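Conjugal transfer protein (Escherichia coli, PDB 5I97) probably serves as a VirB8-type inner-membrane component of the pKM101 type IV secretion system that takes part in conjugal DNA transfer. Local coordinates at residues Met59-Val64 and Gly150-Ser155; Thr105-Thr110 and Arg125-Met130. All blocks are in the same frame, centred on the assembly; numbering follows the deposited sequence.

Interaction 1: residues Met59-Val64 and Gly150-Ser155; sequences MSTPNV and GFRVTS
With chi1 at 59°, T61 sets its methyl CG2 opposite its own carbonyl carbon and against the side chain of R152, whose chain runs out straight from CG to NE. The two side chains meet at about a right angle. CG2 of T61 sits over one face of the R152 guanidinium, shifted toward its rim, and comes 3.3 Å from NE of R152. The same T61 torsion turns OG1 back toward the helix, where it accepts a weak capping bond from the backbone N of V64; T61 is thus the N-cap of helix 62-69. The short link between helix 49-58 and helix 62-69 is tied to strand 151-160 through a single bridge, S60 with V153, placing the helical layer against a strand that is outermost, within this chain, in the antiparallel sheet of the VirB8 domain, a member of the NTF2 clan. Two backbone bonds make the bridge: V153 N to M59 O at 2.7 Å, with the donor 37° out of the carbonyl plane, and T61 N to V153 O at 3.2 Å, the straighter of the two at 168°. V64 points its CB at the strand, and its CG2 rests 3.5 Å from V153 O. At the other end, CB of M59 approaches CD2 of the F151 ring at 4.1 Å, the two side chains again crossing nearly perpendicularly. The charge of R152 is paired with E133 on strand 124-134, a salt bridge through NE, so the T61 methyl packs on a group held from elsewhere, while the ring of W33 meets that of F151 with the planes only slightly inclined.

Interaction 2: residues Thr105-Thr110 and Arg125-Met130; sequences TIRFTT and RWIAIM
F108 and W126 form the dense part of this contact. CB of W126 stands over one face of the F108 ring, 3.8 Å from its centroid and 26° off its normal, a CH-pi contact. Beyond it the five-membered ring of W126 makes an offset stack with F108, the planes inclined by 28°. A chi1 of 66° leaves CG of F108 between its backbone N and carbonyl carbon and leans the ring across the partner strand, where CE1 also reaches CB of A128 at 3.8 Å. The indole is held at its edge as well: NE1 of W126 donates to OG1 of T110 at 2.9 Å, with the oxygen in the ring plane, which should restrict rotation of the indole. Farther along this face, CD1 of I106 touches SD of M130 at 3.7 Å.

The two strands are antiparallel and belong to one beta hairpin. I106 with A128 and F108 with W126 are hydrogen-bonded pairs; the bond from W126 N to F108 O measures 2.8 Å.

The face bearing T105, R107, T109, R125, I127 and I129 is the more exposed side, with aliphatic and polar chains packed together and no ring stacking. Here CG2 of T105 meets CG2 of I127 at 3.7 Å, and NH2 of R107 passes 4.1 Å from CD1 of I127, which lies oblique to the guanidinium. OG1 of T109 lies beside the chain of R125 but bonds to N93.

Strand 86-98 flanks 103-114 on its other side, and strand 151-160 flanks 124-134. Helix 27-42 lies against the F108 face, its L34 touching both I106 and M130, while V158 of strand 151-160 packs on F108 and W126.

The two interactions share the sheet: strand 151-160, used by interaction 1, is the direct neighbour of strand 124-134, used by interaction 2. Their centres lie about 17 Å apart, yet they touch at the M130 end, where CE of M130 comes 3.8 Å from CG2 of V153. Along the chain the hairpin of interaction 2 is nested inside the loop that interaction 1 closes. Helix 27-42 also spans both, since its Y37 touches M59, V64 and V153 of interaction 1 and M130 of interaction 2. Interaction 2 joins the two inner strands, and interaction 1 joins strand 151-160, outermost within this chain, to the start of helix 62-69.

Interaction 1: residues Met59-Val64 and Gly150-Ser155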
ATOM      1  N   MET A  59      23.546   4.839   9.474  1.00 26.92           N
ATOM      2  CA  MET A  59      23.510   6.175   8.914  1.00 26.96           C
ATOM      3  C   MET A  59      23.439   7.240   9.986  1.00 27.15           C
ATOM      4  O   MET A  59      22.972   8.341   9.728  1.00 27.08           O
ATOM      5  CB  MET A  59      22.327   6.324   7.963  1.00 26.35           C
ATOM      6  CG  MET A  59      22.384   5.413   6.763  1.00 26.24           C
ATOM      7  SD  MET A  59      20.856   5.493   5.835  1.00 25.53           S
ATOM      8  CE  MET A  59      21.106   4.145   4.694  1.00 35.04           C
ATOM      9  N   SER A  60      23.900   6.917  11.187  1.00 27.48           N
ATOM     10  CA  SER A  60      23.844   7.875  12.278  1.00 27.75           C
ATOM     11  C   SER A  60      25.185   7.923  12.985  1.00 28.56           C
ATOM     12  O   SER A  60      25.894   6.928  13.031  1.00 28.81           O
ATOM     13  CB  SER A  60      22.753   7.500  13.299  1.00 27.37           C
ATOM     14  OG  SER A  60      21.497   7.221  12.705  1.00 26.65           O
ATOM     15  N   THR A  61      25.516   9.074  13.556  1.00 29.03           N
ATOM     16  CA  THR A  61      26.600   9.149  14.506  1.00 29.81           C
ATOM     17  C   THR A  61      26.148   8.388  15.750  1.00 29.74           C
ATOM     18  O   THR A  61      24.950   8.234  15.985  1.00 31.79           O
ATOM     19  CB  THR A  61      26.970  10.597  14.872  1.00 30.39           C
ATOM     20  OG1 THR A  61      25.831  11.259  15.424  1.00 30.07           O
ATOM     21  CG2 THR A  61      27.460  11.366  13.646  1.00 30.59           C
ATOM     22  N   PRO A  62      27.099   7.881  16.538  1.00 30.39           N
ATOM     23  CA  PRO A  62      26.687   7.110  17.715  1.00 30.43           C
ATOM     24  C   PRO A  62      25.753   7.874  18.659  1.00 30.34           C
ATOM     25  O   PRO A  62      24.882   7.260  19.277  1.00 30.05           O
ATOM     26  CB  PRO A  62      28.021   6.801  18.402  1.00 31.35           C
ATOM     27  CG  PRO A  62      29.010   6.774  17.288  1.00 31.58           C
ATOM     28  CD  PRO A  62      28.548   7.783  16.277  1.00 31.13           C
ATOM     29  N   ASN A  63      25.906   9.189  18.747  1.00 30.65           N
ATOM     30  CA  ASN A  63      25.019   9.994  19.581  1.00 30.66           C
ATOM     31  C   ASN A  63      23.599   9.982  19.043  1.00 29.80           C
ATOM     32  O   ASN A  63      22.653   9.746  19.781  1.00 29.61           O
ATOM     33  CB  ASN A  63      25.523  11.428  19.682  1.00 33.50           C
ATOM     34  CG  ASN A  63      26.903  11.510  20.308  1.00 41.53           C
ATOM     35  OD1 ASN A  63      27.837  12.071  19.723  1.00 45.78           O
ATOM     36  ND2 ASN A  63      27.045  10.937  21.497  1.00 41.91           N
ATOM     37  N   VAL A  64      23.459  10.228  17.748  1.00 30.03           N
ATOM     38  CA  VAL A  64      22.155  10.211  17.092  1.00 28.57           C
ATOM     39  C   VAL A  64      21.555   8.804  17.154  1.00 28.05           C
ATOM     40  O   VAL A  64      20.370   8.636  17.386  1.00 27.63           O
ATOM     41  CB  VAL A  64      22.275  10.677  15.624  1.00 28.31           C
ATOM     42  CG1 VAL A  64      21.012  10.366  14.836  1.00 27.51           C
ATOM     43  CG2 VAL A  64      22.617  12.169  15.558  1.00 28.84           C
ATOM     44  N   GLY A 150      28.979   6.046   3.171  1.00 30.95           N
ATOM     45  CA  GLY A 150      29.185   6.365   4.572  1.00 30.24           C
ATOM     46  C   GLY A 150      28.405   7.587   5.006  1.00 29.86           C
ATOM     47  O   GLY A 150      28.868   8.372   5.826  1.00 30.23           O
ATOM     48  N   PHE A 151      27.215   7.753   4.439  1.00 29.20           N
ATOM     49  CA  PHE A 151      26.333   8.837   4.836  1.00 28.85           C
ATOM     50  C   PHE A 151      25.983   8.708   6.307  1.00 28.57           C
ATOM     51  O   PHE A 151      25.767   7.609   6.803  1.00 28.26           O
ATOM     52  CB  PHE A 151      25.058   8.817   3.982  1.00 28.20           C
ATOM     53  CG  PHE A 151      23.973   9.739   4.467  1.00 27.78           C
ATOM     54  CD1 PHE A 151      23.984  11.082   4.137  1.00 28.16           C
ATOM     55  CD2 PHE A 151      22.920   9.252   5.222  1.00 27.11           C
ATOM     56  CE1 PHE A 151      22.974  11.926   4.571  1.00 27.87           C
ATOM     57  CE2 PHE A 151      21.913  10.089   5.657  1.00 26.81           C
ATOM     58  CZ  PHE A 151      21.940  11.426   5.338  1.00 27.20           C
ATOM     59  N   ARG A 152      25.948   9.824   7.012  1.00 28.77           N
ATOM     60  CA  ARG A 152      25.481   9.767   8.378  1.00 28.53           C
ATOM     61  C   ARG A 152      24.852  11.079   8.812  1.00 28.54           C
ATOM     62  O   ARG A 152      25.270  12.162   8.398  1.00 29.04           O
ATOM     63  CB  ARG A 152      26.595   9.344   9.340  1.00 29.11           C
ATOM     64  CG  ARG A 152      27.585  10.402   9.754  1.00 29.92           C
ATOM     65  CD  ARG A 152      28.637   9.747  10.649  1.00 32.66           C
ATOM     66  NE  ARG A 152      29.613  10.685  11.193  1.00 37.28           N
ATOM     67  CZ  ARG A 152      30.570  10.341  12.052  1.00 36.71           C
ATOM     68  NH1 ARG A 152      30.661   9.088  12.480  1.00 31.84           N
ATOM     69  NH2 ARG A 152      31.420  11.255  12.499  1.00 40.45           N
ATOM     70  N   VAL A 153      23.816  10.942   9.633  1.00 28.04           N
ATOM     71  CA  VAL A 153      23.100  12.059  10.205  1.00 28.07           C
ATOM     72  C   VAL A 153      23.764  12.443  11.520  1.00 28.65           C
ATOM     73  O   VAL A 153      23.998  11.588  12.383  1.00 28.64           O
ATOM     74  CB  VAL A 153      21.620  11.697  10.445  1.00 27.33           C
ATOM     75  CG1 VAL A 153      20.894  12.803  11.189  1.00 27.46           C
ATOM     76  CG2 VAL A 153      20.939  11.372   9.134  1.00 26.82           C
ATOM     77  N   THR A 154      24.056  13.731  11.673  1.00 29.23           N
ATOM     78  CA  THR A 154      24.815  14.234  12.817  1.00 29.94           C
ATOM     79  C   THR A 154      23.954  14.937  13.857  1.00 29.98           C
ATOM     80  O   THR A 154      24.394  15.174  14.978  1.00 30.51           O
ATOM     81  CB  THR A 154      25.918  15.209  12.361  1.00 30.79           C
ATOM     82  OG1 THR A 154      25.320  16.364  11.765  1.00 30.88           O
ATOM     83  CG2 THR A 154      26.819  14.541  11.357  1.00 30.88           C
ATOM     84  N   SER A 155      22.758  15.345  13.456  1.00 29.53           N
ATOM     85  CA  SER A 155      21.779  15.853  14.399  1.00 29.52           C
ATOM     86  C   SER A 155      20.397  15.627  13.813  1.00 28.76           C
ATOM     87  O   SER A 155      20.233  15.607  12.600  1.00 28.46           O
ATOM     88  CB  SER A 155      22.018  17.320  14.729  1.00 30.34           C
ATOM     89  OG  SER A 155      21.607  18.152  13.675  1.00 30.35           O
TER

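Interaction 2: residues Thr105-Thr110 and Arg125-Met130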
ATOM      1  N   THR A 105      16.269  20.526   5.747  1.00 29.18           N
ATOM      2  CA  THR A 105      14.942  20.606   6.314  1.00 28.86           C
ATOM      3  C   THR A 105      13.996  19.756   5.504  1.00 28.12           C
ATOM      4  O   THR A 105      13.847  19.961   4.308  1.00 28.25           O
ATOM      5  CB  THR A 105      14.433  22.030   6.333  1.00 29.65           C
ATOM      6  OG1 THR A 105      15.266  22.808   7.190  1.00 30.38           O
ATOM      7  CG2 THR A 105      13.010  22.071   6.841  1.00 29.36           C
ATOM      8  N   ILE A 106      13.375  18.782   6.149  1.00 27.41           N
ATOM      9  CA  ILE A 106      12.497  17.876   5.433  1.00 26.72           C
ATOM     10  C   ILE A 106      11.077  17.901   6.001  1.00 26.46           C
ATOM     11  O   ILE A 106      10.857  17.609   7.176  1.00 26.29           O
ATOM     12  CB  ILE A 106      13.059  16.446   5.458  1.00 26.11           C
ATOM     13  CG1 ILE A 106      14.386  16.419   4.696  1.00 26.44           C
ATOM     14  CG2 ILE A 106      12.066  15.458   4.875  1.00 25.44           C
ATOM     15  CD1 ILE A 106      14.951  15.042   4.472  1.00 25.97           C
ATOM     16  N   ARG A 107      10.114  18.236   5.153  1.00 26.49           N
ATOM     17  CA  ARG A 107       8.718  18.219   5.556  1.00 26.28           C
ATOM     18  C   ARG A 107       8.054  16.951   5.074  1.00 25.52           C
ATOM     19  O   ARG A 107       8.094  16.626   3.887  1.00 25.39           O
ATOM     20  CB  ARG A 107       8.001  19.447   5.017  1.00 26.92           C
ATOM     21  CG  ARG A 107       8.456  20.707   5.699  1.00 27.75           C
ATOM     22  CD  ARG A 107       7.651  21.908   5.279  1.00 28.48           C
ATOM     23  NE  ARG A 107       7.953  23.061   6.126  1.00 32.60           N
ATOM     24  CZ  ARG A 107       9.071  23.777   6.065  1.00 29.95           C
ATOM     25  NH1 ARG A 107      10.034  23.452   5.214  1.00 29.83           N
ATOM     26  NH2 ARG A 107       9.232  24.809   6.882  1.00 32.25           N
ATOM     27  N   PHE A 108       7.427  16.239   6.005  1.00 25.10           N
ATOM     28  CA  PHE A 108       6.876  14.947   5.668  1.00 24.43           C
ATOM     29  C   PHE A 108       5.574  14.636   6.393  1.00 24.22           C
ATOM     30  O   PHE A 108       5.230  15.237   7.409  1.00 24.54           O
ATOM     31  CB  PHE A 108       7.928  13.854   5.947  1.00 24.06           C
ATOM     32  CG  PHE A 108       8.289  13.686   7.401  1.00 24.10           C
ATOM     33  CD1 PHE A 108       9.139  14.577   8.029  1.00 24.63           C
ATOM     34  CD2 PHE A 108       7.835  12.594   8.123  1.00 23.68           C
ATOM     35  CE1 PHE A 108       9.476  14.414   9.350  1.00 24.74           C
ATOM     36  CE2 PHE A 108       8.195  12.423   9.442  1.00 23.81           C
ATOM     37  CZ  PHE A 108       9.005  13.333  10.055  1.00 24.33           C
ATOM     38  N   THR A 109       4.864  13.663   5.849  1.00 23.74           N
ATOM     39  CA  THR A 109       3.567  13.276   6.350  1.00 23.56           C
ATOM     40  C   THR A 109       3.561  11.807   6.712  1.00 23.02           C
ATOM     41  O   THR A 109       4.046  10.972   5.955  1.00 22.69           O
ATOM     42  CB  THR A 109       2.472  13.558   5.318  1.00 23.64           C
ATOM     43  OG1 THR A 109       2.350  14.971   5.158  1.00 24.28           O
ATOM     44  CG2 THR A 109       1.129  12.999   5.782  1.00 23.46           C
ATOM     45  N   THR A 110       3.028  11.504   7.885  1.00 23.01           N
ATOM     46  CA  THR A 110       2.853  10.120   8.298  1.00 22.60           C
ATOM     47  C   THR A 110       1.374   9.745   8.298  1.00 22.51           C
ATOM     48  O   THR A 110       0.517  10.535   8.685  1.00 22.86           O
ATOM     49  CB  THR A 110       3.459   9.856   9.691  1.00 22.72           C
ATOM     50  OG1 THR A 110       2.951  10.807  10.629  1.00 23.18           O
ATOM     51  CG2 THR A 110       4.967   9.985   9.632  1.00 22.79           C
ATOM     52  N   ARG A 125       1.571  16.042   9.934  1.00 25.27           N
ATOM     53  CA  ARG A 125       2.644  16.669   9.158  1.00 25.43           C
ATOM     54  C   ARG A 125       3.780  17.098  10.071  1.00 25.76           C
ATOM     55  O   ARG A 125       3.546  17.615  11.165  1.00 26.23           O
ATOM     56  CB  ARG A 125       2.123  17.862   8.356  1.00 26.00           C
ATOM     57  CG  ARG A 125       1.104  17.444   7.292  1.00 27.85           C
ATOM     58  CD  ARG A 125       0.610  18.582   6.373  1.00 33.89           C
ATOM     59  NE  ARG A 125       1.509  18.762   5.228  1.00 43.68           N
ATOM     60  CZ  ARG A 125       1.109  19.009   3.982  1.00 48.93           C
ATOM     61  NH1 ARG A 125      -0.181  19.133   3.705  1.00 53.62           N
ATOM     62  NH2 ARG A 125       2.001  19.139   3.008  1.00 51.18           N
ATOM     63  N   TRP A 126       5.013  16.864   9.633  1.00 25.58           N
ATOM     64  CA  TRP A 126       6.171  17.138  10.481  1.00 25.89           C
ATOM     65  C   TRP A 126       7.295  17.884   9.771  1.00 26.25           C
ATOM     66  O   TRP A 126       7.385  17.883   8.547  1.00 26.11           O
ATOM     67  CB  TRP A 126       6.737  15.833  11.031  1.00 25.36           C
ATOM     68  CG  TRP A 126       5.727  14.879  11.553  1.00 24.96           C
ATOM     69  CD1 TRP A 126       5.062  13.926  10.845  1.00 24.40           C
ATOM     70  CD2 TRP A 126       5.281  14.752  12.905  1.00 25.19           C
ATOM     71  NE1 TRP A 126       4.225  13.230  11.661  1.00 24.26           N
ATOM     72  CE2 TRP A 126       4.345  13.715  12.942  1.00 24.74           C
ATOM     73  CE3 TRP A 126       5.598  15.421  14.095  1.00 25.80           C
ATOM     74  CZ2 TRP A 126       3.698  13.327  14.111  1.00 24.90           C
ATOM     75  CZ3 TRP A 126       4.959  15.034  15.259  1.00 25.95           C
ATOM     76  CH2 TRP A 126       4.019  13.999  15.259  1.00 25.51           C
ATOM     77  N   ILE A 127       8.180  18.482  10.557  1.00 26.76           N
ATOM     78  CA  ILE A 127       9.401  19.076  10.026  1.00 27.15           C
ATOM     79  C   ILE A 127      10.610  18.404  10.666  1.00 27.01           C
ATOM     80  O   ILE A 127      10.728  18.359  11.890  1.00 27.20           O
ATOM     81  CB  ILE A 127       9.470  20.585  10.287  1.00 28.09           C
ATOM     82  CG1 ILE A 127       8.178  21.268   9.840  1.00 28.35           C
ATOM     83  CG2 ILE A 127      10.666  21.189   9.581  1.00 28.54           C
ATOM     84  CD1 ILE A 127       8.104  22.735  10.192  1.00 29.38           C
ATOM     85  N   ALA A 128      11.511  17.893   9.838  1.00 26.77           N
ATOM     86  CA  ALA A 128      12.747  17.301  10.325  1.00 26.75           C
ATOM     87  C   ALA A 128      13.943  18.193   9.995  1.00 27.43           C
ATOM     88  O   ALA A 128      14.237  18.443   8.825  1.00 27.52           O
ATOM     89  CB  ALA A 128      12.941  15.924   9.730  1.00 26.05           C
ATOM     90  N   ILE A 129      14.598  18.704  11.035  1.00 27.99           N
ATOM     91  CA  ILE A 129      15.838  19.463  10.873  1.00 28.70           C
ATOM     92  C   ILE A 129      17.037  18.544  11.072  1.00 28.56           C
ATOM     93  O   ILE A 129      17.251  18.017  12.155  1.00 28.51           O
ATOM     94  CB  ILE A 129      15.933  20.634  11.865  1.00 29.55           C
ATOM     95  CG1 ILE A 129      14.672  21.502  11.809  1.00 29.77           C
ATOM     96  CG2 ILE A 129      17.198  21.444  11.613  1.00 30.35           C
ATOM     97  CD1 ILE A 129      14.428  22.141  10.473  1.00 34.53           C
ATOM     98  N   MET A 130      17.831  18.361  10.032  1.00 28.58           N
ATOM     99  CA  MET A 130      18.857  17.333  10.065  1.00 28.41           C
ATOM    100  C   MET A 130      20.245  17.892   9.814  1.00 29.16           C
ATOM    101  O   MET A 130      20.421  18.797   9.005  1.00 29.64           O
ATOM    102  CB  MET A 130      18.540  16.262   9.025  1.00 27.71           C
ATOM    103  CG  MET A 130      17.082  15.842   8.999  1.00 27.03           C
ATOM    104  SD  MET A 130      16.735  14.687   7.675  1.00 26.35           S
ATOM    105  CE  MET A 130      17.869  13.358   8.065  1.00 26.22           C
TER